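Local structure of Mll7089 protein (Mesorhizobium loti, 2OZ8) at residues Asn131-Tyr136 / Glu314-Ser319; Ala302-Ala307 / Ala338-Arg343. The protein probably binds magnesium and acts as a hydro-lyase of the mandelate racemase and enolase superfamily, although its actual substrate is unknown. All coordinates share one frame; numbering follows the deposited sequence.

Contact 1: residues Asn131-Tyr136 / Glu314-Ser319; sequences NRVKAY and EWLEYS
Tyr136, Lys134 and Trp315 carry most of this contact between two parallel, strongly twisted strands, 132-136 and 314-318. The Tyr136 ring lies against the backbone and chain of Glu317: CA of Glu317 sits over one ring face, 3.9 Å from the centroid in a CH-pi contact, while the CB of Glu317 comes within 3.3 Å of Tyr136 OH. With chi1 at 63°, Tyr136 CG stands between its own backbone N and carbonyl carbon, which swings the ring across to the neighbouring strand. OE2 of the Glu317 carboxylate is held by Ser138 and Lys165, OE1 by the backbone N of Asn297. Trp315 turns one face of its six-membered ring to the CB methylene of Lys134, 3.9 Å from the centroid. Lys134 is long enough to do two jobs: its CD rests near CH2 and CZ2 of the same ring, and a bend at chi3 (-112°) brings NZ to Glu314 OE1 at 2.7 Å, a salt bridge at the partly exposed end of the pair. On the other face, Ala135 and Leu316 meet as small and branched apolar groups, and Val133 CG1 touches Leu316 CB. The backbones are joined by Leu316 N to Lys134 O (3.0 Å), Tyr136 N to Leu316 O (3.1 Å) and Tyr318 N to Tyr136 O (3.1 Å). Trp315 also meets Trp222 edge-to-face, which places it inside the barrel. The chemistry thus sets two charge pairs apart, Glu314 with Lys134 at the exposed end and Glu317 with Lys165 in the buried part, with aromatic rings packed on aliphatic carbons between them.

Contact 2: residues Ala302-Ala307 / Ala338-Arg343; sequences AGVHMA and AYAPDR
His305 ND1, which accepts the backbone N-H of His123, also lies 3.9 Å from Ala340 CB. The other ring nitrogen, NE2, is bonded to the carbonyl oxygen of His346, and the ring therefore ties helix 122-125 to the chain at His346. Between these bonds its CE1 rests 3.8 Å from Pro341 CD, the imidazole and the pyrrolidine crossing at about a right angle. A histidine suits the place because it is flat enough to lie beside a proline and polar at both nitrogens; a leucine here would probably leave His123 N and His346 O without their mates. The rest of the interface is apolar. Val304 CG2, set opposite the backbone N by chi1 (69° for CG1), packs against the backbone of 338-343, 3.7 Å from Ala340 N, and meets Ala338 CB at 4.0 Å. The two alanines present only single methyl groups, which lets the valine and the helix come close to the chain. Pro341, in the loop that follows the strand, offers its CD to CG1 of Val304 at 4.4 Å. No hydrogen bond crosses between the segments. The helix belongs to the last crossover, 293-295 to 313-318, of the (beta/alpha)7-beta barrel of the enolase superfamily, and here packs on strand 337-339, which is added antiparallel beside 132-138.

In the fold
Going from the N terminus, strand 132-138 opens the barrel and strand 313-318 closes it, with 177 residues between segments 131-136 and 314-319: contact 1 seals the ring of parallel strands. Contact 2 begins within that long loop, at residues 302-307, and ends beyond it at 338-343, closing a loop of 30 residues that contains strand 313-318. The two therefore cross rather than nest. They are also joined directly, because strand 337-339 pairs antiparallel with 132-138 through Val133 O to Ala338 N and Asn131 O to Ala340 N, while Leu316 packs on Val304 from the outer face. Together they tie the first and last barrel strands to the short helix and to the chain that leaves the barrel.

Contact 1: residues Asn131-Tyr136 / Glu314-Ser319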
loop_
_atom_site.group_PDB
_atom_site.type_symbol
_atom_site.label_atom_id
_atom_site.label_comp_id
_atom_site.label_asym_id
_atom_site.label_seq_id
_atom_site.Cartn_x
_atom_site.Cartn_y
_atom_site.Cartn_z
ATOM N N ASN A 131 42.863 -3.360 -6.044
ATOM C CA ASN A 131 43.460 -4.247 -5.100
ATOM C C ASN A 131 43.449 -3.690 -3.688
ATOM O O ASN A 131 44.063 -4.259 -2.795
ATOM C CB ASN A 131 44.847 -4.723 -5.590
ATOM C CG ASN A 131 45.978 -3.832 -5.148
ATOM O OD1 ASN A 131 45.868 -2.597 -5.152
ATOM N ND2 ASN A 131 47.099 -4.462 -4.737
ATOM N N ARG A 132 42.742 -2.580 -3.480
ATOM C CA ARG A 132 42.687 -2.051 -2.144
ATOM C C ARG A 132 41.380 -1.398 -1.765
ATOM O O ARG A 132 40.607 -0.955 -2.625
ATOM C CB ARG A 132 43.843 -1.099 -1.886
ATOM C CG ARG A 132 43.613 0.256 -2.383
ATOM C CD ARG A 132 44.792 1.108 -2.185
ATOM N NE ARG A 132 44.495 2.426 -2.708
ATOM C CZ ARG A 132 45.283 3.480 -2.522
ATOM N NH1 ARG A 132 46.423 3.324 -1.835
ATOM N NH2 ARG A 132 44.931 4.660 -3.021
ATOM N N VAL A 133 41.159 -1.340 -0.456
ATOM C CA VAL A 133 39.991 -0.735 0.146
ATOM C C VAL A 133 40.371 0.006 1.421
ATOM O O VAL A 133 41.257 -0.406 2.135
ATOM C CB VAL A 133 38.938 -1.826 0.429
ATOM C CG1 VAL A 133 39.384 -2.790 1.492
ATOM C CG2 VAL A 133 37.601 -1.183 0.726
ATOM N N LYS A 134 39.716 1.108 1.704
ATOM C CA LYS A 134 39.858 1.783 3.006
ATOM C C LYS A 134 39.466 0.915 4.174
ATOM O O LYS A 134 38.441 0.190 4.147
ATOM C CB LYS A 134 38.965 3.007 3.041
ATOM C CG LYS A 134 39.313 4.000 1.948
ATOM C CD LYS A 134 38.568 5.305 2.143
ATOM C CE LYS A 134 37.581 5.474 1.067
ATOM N NZ LYS A 134 37.076 6.868 1.136
ATOM N N ALA A 135 40.242 1.028 5.237
ATOM C CA ALA A 135 39.980 0.251 6.421
ATOM C C ALA A 135 39.680 1.238 7.547
ATOM O O ALA A 135 40.273 2.294 7.603
ATOM C CB ALA A 135 41.213 -0.639 6.749
ATOM N N TYR A 136 38.731 0.923 8.419
ATOM C CA TYR A 136 38.481 1.796 9.540
ATOM C C TYR A 136 38.821 1.049 10.803
ATOM O O TYR A 136 38.819 -0.171 10.815
ATOM C CB TYR A 136 37.047 2.334 9.564
ATOM C CG TYR A 136 35.952 1.312 9.710
ATOM C CD1 TYR A 136 35.491 0.969 10.955
ATOM C CD2 TYR A 136 35.335 0.756 8.614
ATOM C CE1 TYR A 136 34.447 0.085 11.115
ATOM C CE2 TYR A 136 34.262 -0.149 8.743
ATOM C CZ TYR A 136 33.837 -0.472 10.010
ATOM O OH TYR A 136 32.832 -1.364 10.257
ATOM N N GLU A 314 33.120 0.644 -0.055
ATOM C CA GLU A 314 34.254 1.542 0.181
ATOM C C GLU A 314 34.999 1.299 1.504
ATOM O O GLU A 314 36.129 1.751 1.665
ATOM C CB GLU A 314 33.840 3.025 -0.090
ATOM C CG GLU A 314 33.616 3.950 1.086
ATOM C CD GLU A 314 33.511 5.462 0.703
ATOM O OE1 GLU A 314 34.559 6.174 0.671
ATOM O OE2 GLU A 314 32.376 5.946 0.471
ATOM N N TRP A 315 34.388 0.544 2.430
ATOM C CA TRP A 315 34.941 0.346 3.795
ATOM C C TRP A 315 34.994 -1.095 4.287
ATOM O O TRP A 315 34.080 -1.882 4.095
ATOM C CB TRP A 315 34.218 1.179 4.842
ATOM C CG TRP A 315 34.323 2.650 4.674
ATOM C CD1 TRP A 315 33.382 3.488 4.145
ATOM C CD2 TRP A 315 35.435 3.495 5.110
ATOM N NE1 TRP A 315 33.856 4.808 4.185
ATOM C CE2 TRP A 315 35.104 4.836 4.769
ATOM C CE3 TRP A 315 36.670 3.235 5.739
ATOM C CZ2 TRP A 315 35.969 5.938 5.065
ATOM C CZ3 TRP A 315 37.556 4.315 5.985
ATOM C CH2 TRP A 315 37.183 5.658 5.661
ATOM N N LEU A 316 36.081 -1.422 4.945
ATOM C CA LEU A 316 36.277 -2.726 5.568
ATOM C C LEU A 316 36.651 -2.535 7.054
ATOM O O LEU A 316 37.487 -1.700 7.381
ATOM C CB LEU A 316 37.382 -3.523 4.819
ATOM C CG LEU A 316 37.860 -4.782 5.550
ATOM C CD1 LEU A 316 38.368 -5.792 4.599
ATOM C CD2 LEU A 316 38.983 -4.369 6.584
ATOM N N GLU A 317 36.019 -3.298 7.931
ATOM C CA GLU A 317 36.264 -3.196 9.356
ATOM C C GLU A 317 37.543 -3.913 9.796
ATOM O O GLU A 317 37.755 -5.093 9.454
ATOM C CB GLU A 317 35.060 -3.765 10.131
ATOM C CG GLU A 317 35.139 -3.535 11.640
ATOM C CD GLU A 317 33.946 -3.990 12.372
ATOM O OE1 GLU A 317 33.154 -4.728 11.765
ATOM O OE2 GLU A 317 33.785 -3.638 13.552
ATOM N N TYR A 318 38.366 -3.234 10.595
ATOM C CA TYR A 318 39.518 -3.900 11.250
ATOM C C TYR A 318 39.551 -3.620 12.769
ATOM O O TYR A 318 39.443 -2.473 13.184
ATOM C CB TYR A 318 40.862 -3.533 10.586
ATOM C CG TYR A 318 42.005 -4.272 11.240
ATOM C CD1 TYR A 318 42.198 -5.641 11.022
ATOM C CD2 TYR A 318 42.836 -3.621 12.154
ATOM C CE1 TYR A 318 43.197 -6.342 11.693
ATOM C CE2 TYR A 318 43.849 -4.307 12.845
ATOM C CZ TYR A 318 44.024 -5.648 12.592
ATOM O OH TYR A 318 45.003 -6.281 13.262
ATOM N N SER A 319 39.732 -4.659 13.578
ATOM C CA SER A 319 39.477 -4.569 15.020
ATOM C C SER A 319 40.676 -4.902 15.920
ATOM O O SER A 319 40.534 -5.073 17.115
ATOM C CB SER A 319 38.286 -5.431 15.391
ATOM O OG SER A 319 37.080 -4.875 14.872
HETATM O O HOH W 1 37.693 1.926 -0.774
#

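Contact 2: residues Ala302-Ala307 / Ala338-Arg343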
loop_
_atom_site.group_PDB
_atom_site.type_symbol
_atom_site.label_atom_id
_atom_site.label_comp_id
_atom_site.label_asym_id
_atom_site.label_seq_id
_atom_site.Cartn_x
_atom_site.Cartn_y
_atom_site.Cartn_z
ATOM N N ALA A 302 40.021 -12.018 5.600
ATOM C CA ALA A 302 39.655 -12.695 4.368
ATOM C C ALA A 302 38.701 -11.867 3.452
ATOM O O ALA A 302 38.835 -11.879 2.202
ATOM C CB ALA A 302 39.034 -14.056 4.708
ATOM N N GLY A 303 37.747 -11.146 4.063
ATOM C CA GLY A 303 36.753 -10.402 3.301
ATOM C C GLY A 303 37.396 -9.298 2.499
ATOM O O GLY A 303 36.708 -8.601 1.767
ATOM N N VAL A 304 38.710 -9.102 2.633
ATOM C CA VAL A 304 39.384 -8.093 1.811
ATOM C C VAL A 304 39.102 -8.262 0.290
ATOM O O VAL A 304 38.999 -7.298 -0.471
ATOM C CB VAL A 304 40.927 -7.968 2.144
ATOM C CG1 VAL A 304 41.749 -9.224 1.700
ATOM C CG2 VAL A 304 41.502 -6.667 1.581
ATOM N N HIS A 305 38.908 -9.506 -0.119
ATOM C CA HIS A 305 38.774 -9.838 -1.514
ATOM C C HIS A 305 37.428 -9.466 -2.098
ATOM O O HIS A 305 37.374 -9.003 -3.235
ATOM C CB HIS A 305 39.079 -11.301 -1.703
ATOM C CG HIS A 305 40.499 -11.636 -1.386
ATOM N ND1 HIS A 305 41.511 -11.512 -2.311
ATOM C CD2 HIS A 305 41.078 -12.071 -0.239
ATOM C CE1 HIS A 305 42.654 -11.848 -1.744
ATOM N NE2 HIS A 305 42.417 -12.200 -0.493
ATOM N N MET A 306 36.355 -9.674 -1.341
ATOM C CA MET A 306 35.030 -9.194 -1.744
ATOM C C MET A 306 34.991 -7.686 -1.611
ATOM O O MET A 306 34.350 -7.022 -2.385
ATOM C CB MET A 306 33.899 -9.862 -0.925
ATOM C CG MET A 306 33.967 -11.415 -0.940
ATOM S SD MET A 306 35.022 -12.272 0.290
ATOM C CE MET A 306 33.891 -11.894 1.619
ATOM N N ALA A 307 35.694 -7.126 -0.630
ATOM C CA ALA A 307 35.623 -5.669 -0.441
ATOM C C ALA A 307 36.172 -4.975 -1.648
ATOM O O ALA A 307 35.558 -4.036 -2.130
ATOM C CB ALA A 307 36.345 -5.198 0.845
ATOM N N ALA A 338 43.421 -1.381 3.253
ATOM C CA ALA A 338 43.625 -2.809 3.285
ATOM C C ALA A 338 43.913 -3.254 1.867
ATOM O O ALA A 338 43.282 -2.778 0.900
ATOM C CB ALA A 338 42.412 -3.556 3.882
ATOM N N TYR A 339 44.880 -4.154 1.743
ATOM C CA TYR A 339 45.329 -4.595 0.446
ATOM C C TYR A 339 45.058 -6.048 0.239
ATOM O O TYR A 339 45.493 -6.897 1.035
ATOM C CB TYR A 339 46.815 -4.354 0.327
ATOM C CG TYR A 339 47.165 -2.890 0.166
ATOM C CD1 TYR A 339 47.257 -2.320 -1.105
ATOM C CD2 TYR A 339 47.381 -2.075 1.275
ATOM C CE1 TYR A 339 47.544 -0.984 -1.268
ATOM C CE2 TYR A 339 47.688 -0.751 1.114
ATOM C CZ TYR A 339 47.799 -0.216 -0.153
ATOM O OH TYR A 339 48.104 1.110 -0.319
ATOM N N ALA A 340 44.336 -6.352 -0.824
ATOM C CA ALA A 340 44.164 -7.735 -1.220
ATOM C C ALA A 340 45.447 -8.167 -1.923
ATOM O O ALA A 340 45.821 -7.577 -2.951
ATOM C CB ALA A 340 42.984 -7.880 -2.134
ATOM N N PRO A 341 46.133 -9.188 -1.375
ATOM C CA PRO A 341 47.456 -9.621 -1.839
ATOM C C PRO A 341 47.452 -10.292 -3.196
ATOM O O PRO A 341 46.410 -10.791 -3.648
ATOM C CB PRO A 341 47.888 -10.641 -0.786
ATOM C CG PRO A 341 46.661 -11.090 -0.142
ATOM C CD PRO A 341 45.634 -10.020 -0.263
ATOM N N ASP A 342 48.629 -10.343 -3.822
ATOM C CA ASP A 342 48.802 -10.951 -5.145
ATOM C C ASP A 342 49.220 -12.422 -5.083
ATOM O O ASP A 342 49.773 -12.946 -6.030
ATOM C CB ASP A 342 49.777 -10.128 -5.999
ATOM C CG ASP A 342 49.868 -10.625 -7.448
ATOM O OD1 ASP A 342 48.824 -11.019 -8.011
ATOM O OD2 ASP A 342 50.990 -10.640 -8.018
ATOM N N ARG A 343 48.931 -13.085 -3.978
ATOM C CA ARG A 343 49.190 -14.506 -3.810
ATOM C C ARG A 343 47.955 -15.293 -4.278
ATOM O O ARG A 343 46.899 -14.704 -4.445
ATOM C CB ARG A 343 49.460 -14.791 -2.330
ATOM C CG ARG A 343 50.763 -14.169 -1.750
ATOM C CD ARG A 343 50.797 -14.332 -0.214
ATOM N NE ARG A 343 50.672 -13.001 0.340
ATOM C CZ ARG A 343 49.966 -12.649 1.395
ATOM N NH1 ARG A 343 49.266 -13.520 2.108
ATOM N NH2 ARG A 343 49.980 -11.378 1.740
#